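Local coordinates for protein Endonuclease/exonuclease/phosphatase (Leptotrichia buccalis C-1013-b, PDB 3TEB) that probably hydrolyses phosphodiester or related phosphate-ester bonds as a magnesium-binding member of the endonuclease/exonuclease/phosphatase family, at residues A[110-114]-A[152-157]; A[168-174]-A[231-237]; A[188-192]-A[227-232]. All blocks are in the same frame, centred on the assembly; numbering follows the deposited sequence.

Interaction 1. Residues A[110-114]-A[152-157]; sequences YCTFA and EDMGKN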
# COMPACT_ATOMS: atom_id res chain seq x y z
N TYR A 110 -4.33 -11.42 9.34
CA TYR A 110 -3.64 -12.20 8.32
C TYR A 110 -4.57 -12.55 7.20
O TYR A 110 -5.64 -13.11 7.43
CB TYR A 110 -3.04 -13.47 8.91
CG TYR A 110 -1.76 -13.22 9.69
CD1 TYR A 110 -0.57 -12.94 9.02
CD2 TYR A 110 -1.75 -13.23 11.08
CE1 TYR A 110 0.59 -12.69 9.73
CE2 TYR A 110 -0.59 -12.98 11.79
CZ TYR A 110 0.57 -12.71 11.12
OH TYR A 110 1.74 -12.45 11.81
N CYS A 111 -4.17 -12.22 5.99
CA CYS A 111 -4.90 -12.67 4.82
C CYS A 111 -4.34 -14.00 4.29
O CYS A 111 -4.84 -14.55 3.31
CB CYS A 111 -4.86 -11.60 3.74
SG CYS A 111 -3.28 -11.53 2.90
N THR A 112 -3.31 -14.53 4.93
CA THR A 112 -2.68 -15.74 4.44
C THR A 112 -2.96 -16.93 5.36
O THR A 112 -3.40 -16.77 6.49
CB THR A 112 -1.17 -15.52 4.32
OG1 THR A 112 -0.66 -15.02 5.56
CG2 THR A 112 -0.88 -14.50 3.25
N PHE A 113 -2.71 -18.13 4.85
CA PHE A 113 -2.79 -19.31 5.69
C PHE A 113 -1.67 -19.29 6.75
O PHE A 113 -1.93 -19.54 7.93
CB PHE A 113 -2.72 -20.59 4.85
CG PHE A 113 -2.76 -21.85 5.67
CD1 PHE A 113 -3.98 -22.38 6.09
CD2 PHE A 113 -1.58 -22.50 6.03
CE1 PHE A 113 -4.03 -23.54 6.85
CE2 PHE A 113 -1.61 -23.67 6.80
CZ PHE A 113 -2.84 -24.19 7.20
N ALA A 114 -0.45 -18.99 6.32
CA ALA A 114 0.67 -18.77 7.25
C ALA A 114 0.37 -17.57 8.13
O ALA A 114 -0.05 -16.53 7.64
CB ALA A 114 1.93 -18.53 6.48
N GLU A 152 0.64 -20.69 -0.64
CA GLU A 152 -0.49 -19.76 -0.56
C GLU A 152 -1.28 -19.68 -1.86
O GLU A 152 -0.69 -19.56 -2.94
CB GLU A 152 -0.03 -18.36 -0.17
CG GLU A 152 0.81 -18.27 1.10
CD GLU A 152 0.05 -18.57 2.39
OE1 GLU A 152 -1.20 -18.41 2.44
OE2 GLU A 152 0.74 -18.96 3.36
N ASP A 153 -2.60 -19.73 -1.75
CA ASP A 153 -3.49 -19.47 -2.87
C ASP A 153 -3.92 -18.00 -2.87
O ASP A 153 -4.67 -17.56 -2.00
CB ASP A 153 -4.71 -20.39 -2.81
CG ASP A 153 -5.70 -20.12 -3.94
OD1 ASP A 153 -5.35 -20.35 -5.11
OD2 ASP A 153 -6.83 -19.69 -3.65
N MSE A 154 -3.43 -17.25 -3.85
CA MSE A 154 -3.74 -15.83 -3.99
C MSE A 154 -5.26 -15.56 -4.05
O MSE A 154 -5.75 -14.58 -3.49
CB MSE A 154 -3.03 -15.27 -5.22
CG MSE A 154 -3.53 -13.92 -5.73
SE MSE A 154 -2.43 -12.39 -5.23
CE MSE A 154 -0.77 -12.84 -6.18
N GLY A 155 -5.99 -16.44 -4.73
CA GLY A 155 -7.44 -16.34 -4.76
C GLY A 155 -8.04 -16.34 -3.36
O GLY A 155 -8.68 -15.37 -2.95
N LYS A 156 -7.81 -17.44 -2.64
CA LYS A 156 -8.27 -17.61 -1.26
C LYS A 156 -7.91 -16.42 -0.38
O LYS A 156 -8.74 -15.91 0.37
CB LYS A 156 -7.65 -18.88 -0.65
CG LYS A 156 -8.41 -20.19 -0.91
CD LYS A 156 -8.18 -21.17 0.27
CE LYS A 156 -8.63 -22.60 -0.03
NZ LYS A 156 -7.69 -23.30 -0.96
N ASN A 157 -6.66 -15.98 -0.48
CA ASN A 157 -6.18 -14.86 0.32
C ASN A 157 -6.99 -13.59 0.08
O ASN A 157 -7.41 -12.92 1.03
CB ASN A 157 -4.69 -14.62 0.07
CG ASN A 157 -3.82 -15.76 0.56
OD1 ASN A 157 -4.29 -16.69 1.22
ND2 ASN A 157 -2.54 -15.71 0.22
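Glu152 and the loop residues Phe113 and Ala114 illustrate how one carboxylate can take up two successive backbone N-H groups. The hydrogen bonds come first: Phe113 N donates to Glu152 OE1 over 2.9 Å, meeting it on the syn side slightly out of the carboxylate plane, while Ala114 N reaches the syn lone pair of Glu152 OE2 at 3.2 Å with an N-H...O angle of 161°. Held at both oxygens, the carboxylate has little freedom to rotate. A bend at chi2 (-69°) brings the end of the glutamate to the loop. The loop reinforces itself, Thr112 OG1 donating to Ala114 O in the carbonyl plane at 2.6 Å.

Van der Waals contacts of carbon with polar atoms flank these bonds. Thr112 CB rests 3.4 Å from Glu152 OE1, the side chains crossing at about a right angle, and Thr112 CG2 lies 3.7 Å from Asn157 ND2. Asn157 CA makes a CA-H...O contact with Cys111 O.

On the helix side, Asp153 is the N-cap, its OD2 accepting from Lys156 N. The contact fastens the loop that follows strand 105-110 to Glu152, just ahead of helix 154-162, and to Asn157 in its first turn, while Cys111 packs on Ile125 of strand 124-132.

Interaction 2. Residues A[168-174]-A[231-237]; sequences SNLKILM and IFSNKEL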
# COMPACT_ATOMS: atom_id res chain seq x y z
N SER A 168 -22.06 -4.03 2.54
CA SER A 168 -21.98 -3.61 1.16
C SER A 168 -21.28 -2.26 1.08
O SER A 168 -21.80 -1.31 0.51
CB SER A 168 -23.35 -3.60 0.50
OG SER A 168 -24.29 -3.02 1.36
N ASN A 169 -20.10 -2.20 1.68
CA ASN A 169 -19.28 -1.00 1.67
C ASN A 169 -18.35 -0.98 0.48
O ASN A 169 -17.93 -2.03 -0.00
CB ASN A 169 -18.45 -0.93 2.94
CG ASN A 169 -19.13 -0.17 4.02
OD1 ASN A 169 -20.29 0.19 3.88
ND2 ASN A 169 -18.42 0.09 5.11
N LEU A 170 -18.02 0.22 0.02
CA LEU A 170 -16.96 0.37 -0.95
C LEU A 170 -15.66 -0.03 -0.28
O LEU A 170 -15.28 0.51 0.77
CB LEU A 170 -16.88 1.80 -1.48
CG LEU A 170 -15.71 2.19 -2.38
CD1 LEU A 170 -15.70 1.36 -3.65
CD2 LEU A 170 -15.78 3.66 -2.71
N LYS A 171 -15.00 -1.01 -0.88
CA LYS A 171 -13.73 -1.50 -0.38
C LYS A 171 -12.67 -1.13 -1.39
O LYS A 171 -12.78 -1.48 -2.58
CB LYS A 171 -13.79 -3.02 -0.17
CG LYS A 171 -14.58 -3.39 1.05
CD LYS A 171 -14.94 -4.86 1.13
CE LYS A 171 -15.94 -5.02 2.26
NZ LYS A 171 -16.01 -6.37 2.82
N ILE A 172 -11.67 -0.37 -0.95
CA ILE A 172 -10.54 0.00 -1.80
C ILE A 172 -9.27 -0.65 -1.28
O ILE A 172 -8.90 -0.53 -0.11
CB ILE A 172 -10.41 1.52 -2.00
CG1 ILE A 172 -11.55 2.00 -2.89
CG2 ILE A 172 -9.08 1.87 -2.64
CD1 ILE A 172 -11.78 3.48 -2.85
N LEU A 173 -8.60 -1.33 -2.19
CA LEU A 173 -7.68 -2.37 -1.82
C LEU A 173 -6.36 -2.11 -2.54
O LEU A 173 -6.24 -2.34 -3.74
CB LEU A 173 -8.36 -3.67 -2.22
CG LEU A 173 -7.95 -4.99 -1.63
CD1 LEU A 173 -9.17 -5.85 -1.47
CD2 LEU A 173 -6.96 -5.59 -2.60
N MSE A 174 -5.38 -1.61 -1.79
CA MSE A 174 -4.15 -0.98 -2.31
C MSE A 174 -2.86 -1.74 -1.98
O MSE A 174 -2.65 -2.16 -0.84
CB MSE A 174 -4.00 0.42 -1.71
CG MSE A 174 -5.10 1.40 -2.03
SE MSE A 174 -5.03 2.95 -0.84
CE MSE A 174 -5.73 2.09 0.73
N ILE A 231 -4.18 -0.47 -7.43
CA ILE A 231 -5.28 -0.02 -6.60
C ILE A 231 -6.58 -0.62 -7.17
O ILE A 231 -7.06 -0.20 -8.22
CB ILE A 231 -5.30 1.52 -6.47
CG1 ILE A 231 -4.15 1.95 -5.56
CG2 ILE A 231 -6.61 2.00 -5.86
CD1 ILE A 231 -3.72 3.36 -5.75
N PHE A 232 -7.10 -1.63 -6.47
CA PHE A 232 -8.33 -2.31 -6.87
C PHE A 232 -9.52 -1.77 -6.10
O PHE A 232 -9.36 -1.12 -5.06
CB PHE A 232 -8.22 -3.82 -6.60
CG PHE A 232 -7.17 -4.52 -7.41
CD1 PHE A 232 -7.28 -4.60 -8.79
CD2 PHE A 232 -6.08 -5.11 -6.79
CE1 PHE A 232 -6.29 -5.25 -9.55
CE2 PHE A 232 -5.10 -5.76 -7.53
CZ PHE A 232 -5.21 -5.82 -8.91
N SER A 233 -10.70 -2.08 -6.60
CA SER A 233 -11.96 -1.62 -6.05
C SER A 233 -12.95 -2.77 -6.13
O SER A 233 -12.86 -3.59 -7.04
CB SER A 233 -12.44 -0.45 -6.91
OG SER A 233 -13.50 0.24 -6.28
N ASN A 234 -13.89 -2.85 -5.19
CA ASN A 234 -14.93 -3.89 -5.23
C ASN A 234 -16.16 -3.43 -5.99
O ASN A 234 -17.09 -4.20 -6.21
CB ASN A 234 -15.34 -4.33 -3.82
CG ASN A 234 -16.00 -3.23 -3.02
OD1 ASN A 234 -15.73 -2.04 -3.23
ND2 ASN A 234 -16.84 -3.61 -2.07
N LYS A 235 -16.16 -2.15 -6.36
CA LYS A 235 -17.22 -1.54 -7.12
C LYS A 235 -16.58 -0.76 -8.24
O LYS A 235 -15.41 -0.40 -8.16
CB LYS A 235 -18.03 -0.57 -6.26
CG LYS A 235 -18.71 -1.13 -5.01
CD LYS A 235 -19.72 -0.11 -4.52
CE LYS A 235 -19.84 -0.05 -3.01
NZ LYS A 235 -20.77 -1.05 -2.45
N GLU A 236 -17.36 -0.48 -9.29
CA GLU A 236 -16.92 0.38 -10.38
C GLU A 236 -16.92 1.83 -9.91
O GLU A 236 -17.83 2.26 -9.22
CB GLU A 236 -17.84 0.23 -11.58
CG GLU A 236 -17.13 0.22 -12.91
CD GLU A 236 -17.95 -0.43 -14.01
OE1 GLU A 236 -18.94 -1.14 -13.69
OE2 GLU A 236 -17.62 -0.25 -15.21
N LEU A 237 -15.89 2.57 -10.28
CA LEU A 237 -15.69 3.92 -9.78
C LEU A 237 -15.48 4.92 -10.90
O LEU A 237 -15.15 4.55 -12.02
CB LEU A 237 -14.48 3.97 -8.85
CG LEU A 237 -14.62 3.31 -7.48
CD1 LEU A 237 -13.43 3.66 -6.63
CD2 LEU A 237 -15.90 3.78 -6.81
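The carboxamide of Asn234 is the flat group that spans the gap to Asn169 and Lys171. At its edge, ND2 donates nearly in the amide plane to Asn169 O, 2.8 Å away; above the carbonyl plane, Lys171 N donates to Asn234 OD1 at 2.7 Å, not along a lone pair. Lys171 CB packs 3.6 Å from Asn234 CG. With chi1 at 65°, CG sits between the backbone N and carbonyl carbon, bringing the amide back over the neighbouring strand while Asn234 N binds Lys171 O. The Phe232 ring is approached obliquely by Leu173 O; Tyr230 stacks on this ring and Phe177 meets it edge-to-face.

Lys235 NZ donates to Ser168 O from above its carbonyl plane, with Lys235 CE against Leu170. Leu173 and Phe232 form an antiparallel hydrogen-bonded pair: Leu173 N donates to Phe232 O (3.0 Å) and Phe232 N to Leu173 O (2.9 Å). Ile172, Met174 and Ile231 share one face, where Met174 CG lies 3.7 Å from Ile231 CG1 and all three touch Ile6 of strand 4-10. Leu173 points the other way, to helix 154-162. Such strands, with one face on a second sheet and the other on helices, typify the DNase I-like α/β sandwich.

Interaction 3. Residues A[188-192]-A[227-232]; sequences YENIL and RLDYIF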
# COMPACT_ATOMS: atom_id res chain seq x y z
N TYR A 188 -3.10 -12.24 -13.18
CA TYR A 188 -3.70 -10.93 -12.98
C TYR A 188 -5.20 -10.99 -13.24
O TYR A 188 -5.99 -10.34 -12.55
CB TYR A 188 -3.03 -9.91 -13.90
CG TYR A 188 -3.83 -8.65 -14.17
CD1 TYR A 188 -3.95 -7.65 -13.20
CD2 TYR A 188 -4.44 -8.45 -15.41
CE1 TYR A 188 -4.67 -6.48 -13.46
CE2 TYR A 188 -5.17 -7.29 -15.68
CZ TYR A 188 -5.28 -6.32 -14.70
OH TYR A 188 -5.99 -5.18 -14.96
N GLU A 189 -5.58 -11.78 -14.24
CA GLU A 189 -6.98 -12.06 -14.53
C GLU A 189 -7.62 -12.71 -13.30
O GLU A 189 -8.67 -12.26 -12.84
CB GLU A 189 -7.11 -12.99 -15.74
CG GLU A 189 -8.26 -12.65 -16.70
CD GLU A 189 -7.88 -11.58 -17.73
OE1 GLU A 189 -7.54 -10.43 -17.33
OE2 GLU A 189 -7.92 -11.88 -18.95
N ASN A 190 -6.96 -13.73 -12.77
CA ASN A 190 -7.37 -14.38 -11.52
C ASN A 190 -7.68 -13.40 -10.39
O ASN A 190 -8.68 -13.57 -9.69
CB ASN A 190 -6.30 -15.39 -11.07
CG ASN A 190 -6.81 -16.34 -9.99
OD1 ASN A 190 -6.37 -16.29 -8.84
ND2 ASN A 190 -7.74 -17.22 -10.36
N ILE A 191 -6.84 -12.38 -10.21
CA ILE A 191 -7.08 -11.34 -9.20
C ILE A 191 -8.48 -10.78 -9.42
O ILE A 191 -9.30 -10.81 -8.52
CB ILE A 191 -6.07 -10.14 -9.27
CG1 ILE A 191 -4.60 -10.60 -9.30
CG2 ILE A 191 -6.31 -9.13 -8.16
CD1 ILE A 191 -3.91 -10.68 -7.98
N LEU A 192 -8.74 -10.30 -10.64
CA LEU A 192 -10.02 -9.65 -10.96
C LEU A 192 -11.23 -10.57 -10.82
O LEU A 192 -12.30 -10.11 -10.41
CB LEU A 192 -9.97 -9.02 -12.36
CG LEU A 192 -8.83 -8.04 -12.67
CD1 LEU A 192 -8.73 -7.81 -14.17
CD2 LEU A 192 -8.97 -6.70 -11.92
N ARG A 227 4.26 -3.98 -14.13
CA ARG A 227 3.23 -3.34 -13.33
C ARG A 227 2.81 -4.34 -12.25
O ARG A 227 2.04 -5.27 -12.51
CB ARG A 227 2.06 -2.91 -14.20
CG ARG A 227 1.06 -2.01 -13.52
CD ARG A 227 0.05 -1.45 -14.50
NE ARG A 227 -1.30 -1.71 -14.03
CZ ARG A 227 -2.22 -2.38 -14.72
NH1 ARG A 227 -1.96 -2.82 -15.94
NH2 ARG A 227 -3.41 -2.57 -14.20
N LEU A 228 3.37 -4.15 -11.05
CA LEU A 228 3.23 -5.10 -9.95
C LEU A 228 2.37 -4.57 -8.82
O LEU A 228 1.85 -5.34 -8.00
CB LEU A 228 4.61 -5.41 -9.39
CG LEU A 228 5.61 -6.22 -10.20
CD1 LEU A 228 6.74 -6.64 -9.26
CD2 LEU A 228 4.97 -7.45 -10.83
N ASP A 229 2.25 -3.24 -8.76
CA ASP A 229 1.49 -2.55 -7.73
C ASP A 229 0.14 -2.13 -8.30
O ASP A 229 0.03 -1.83 -9.49
CB ASP A 229 2.26 -1.31 -7.26
CG ASP A 229 3.62 -1.65 -6.64
OD1 ASP A 229 4.59 -1.92 -7.39
OD2 ASP A 229 3.73 -1.62 -5.38
N TYR A 230 -0.90 -2.11 -7.45
CA TYR A 230 -2.24 -1.77 -7.93
C TYR A 230 -3.08 -1.01 -6.93
O TYR A 230 -2.76 -0.92 -5.75
CB TYR A 230 -3.02 -3.04 -8.28
CG TYR A 230 -2.37 -3.95 -9.28
CD1 TYR A 230 -2.64 -3.82 -10.64
CD2 TYR A 230 -1.50 -4.96 -8.87
CE1 TYR A 230 -2.06 -4.67 -11.57
CE2 TYR A 230 -0.91 -5.81 -9.79
CZ TYR A 230 -1.20 -5.66 -11.14
OH TYR A 230 -0.62 -6.51 -12.05
N ILE A 231 -4.18 -0.47 -7.43
CA ILE A 231 -5.28 -0.02 -6.60
C ILE A 231 -6.58 -0.62 -7.17
O ILE A 231 -7.06 -0.20 -8.22
CB ILE A 231 -5.30 1.52 -6.47
CG1 ILE A 231 -4.15 1.95 -5.56
CG2 ILE A 231 -6.61 2.00 -5.86
CD1 ILE A 231 -3.72 3.36 -5.75
N PHE A 232 -7.10 -1.63 -6.47
CA PHE A 232 -8.33 -2.31 -6.87
C PHE A 232 -9.52 -1.77 -6.10
O PHE A 232 -9.36 -1.12 -5.06
CB PHE A 232 -8.22 -3.82 -6.60
CG PHE A 232 -7.17 -4.52 -7.41
CD1 PHE A 232 -7.28 -4.60 -8.79
CD2 PHE A 232 -6.08 -5.11 -6.79
CE1 PHE A 232 -6.29 -5.25 -9.55
CE2 PHE A 232 -5.10 -5.76 -7.53
CZ PHE A 232 -5.21 -5.82 -8.91
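Ile191 and Phe232 lie in the well-packed part of this contact. The methyl CG2 of Ile191 stands over one face of the phenyl ring, 4.0 Å from its centroid and 29° off the normal, a CH-pi contact; Tyr230 CB lies on the opposite face, off-centre toward the rim. The isoleucine owes this to CG2 being anti to its own N, which places that branch over the ring. Leu192 CD2 adds an oblique touch, 3.9 Å from Phe232 CE1. At the edge of the same ring is Tyr188 CE1, which also lies 3.7 Å from Tyr230 CE1. The two tyrosine rings are nearly parallel, at 18°, yet slid so far that they barely overlap, with centroids 5.7 Å apart.

These side chains form the interface between helix 185-192 and strand 225-233, a helix laid on the outer side of one sheet of an α/β sandwich; the short segments run nearly parallel, their axes approaching to 11.8 Å.

The fit slackens toward Arg227. Its NH2 is 3.7 Å from Tyr188 OH, without a hydrogen bond, and ring and guanidinium planes stand 76° apart. Polar atoms here look elsewhere: Asp198 OD1 accepts from the tyrosine hydroxyl and forms a salt bridge with Arg227 NH2, while Tyr230 OH bonds to Thr179 O. Replacing Tyr188 by an alanine would probably open a gap beside Tyr230 and leave Asp198 with Arg227 but without its hydroxyl mate. Leu192, partly exposed and also touching Asp198, marks the side nearer solvent.

All three contacts are largely buried, but their chemistry follows their place in the fold. Interaction 2 joins two neighbouring strands, its antiparallel backbone bonds extended by the side chains of Asn234 and Lys235, with apolar side chains on both faces. Interaction 3 uses the same strand 225-233, sharing Phe232, yet meets a helix and has no hydrogen bond across; rings and methyls do the work. Interaction 1, centred about 17 Å from the chain centre, ties a loop to a helix start through carboxylate-to-backbone bonds, with Phe113 exposed at its margin. Interactions 1 and 3 touch where Met154 SE lies 3.6 Å from Ile191 CD1, whereas interactions 1 and 2 remain about 8 Å apart at nearest atoms.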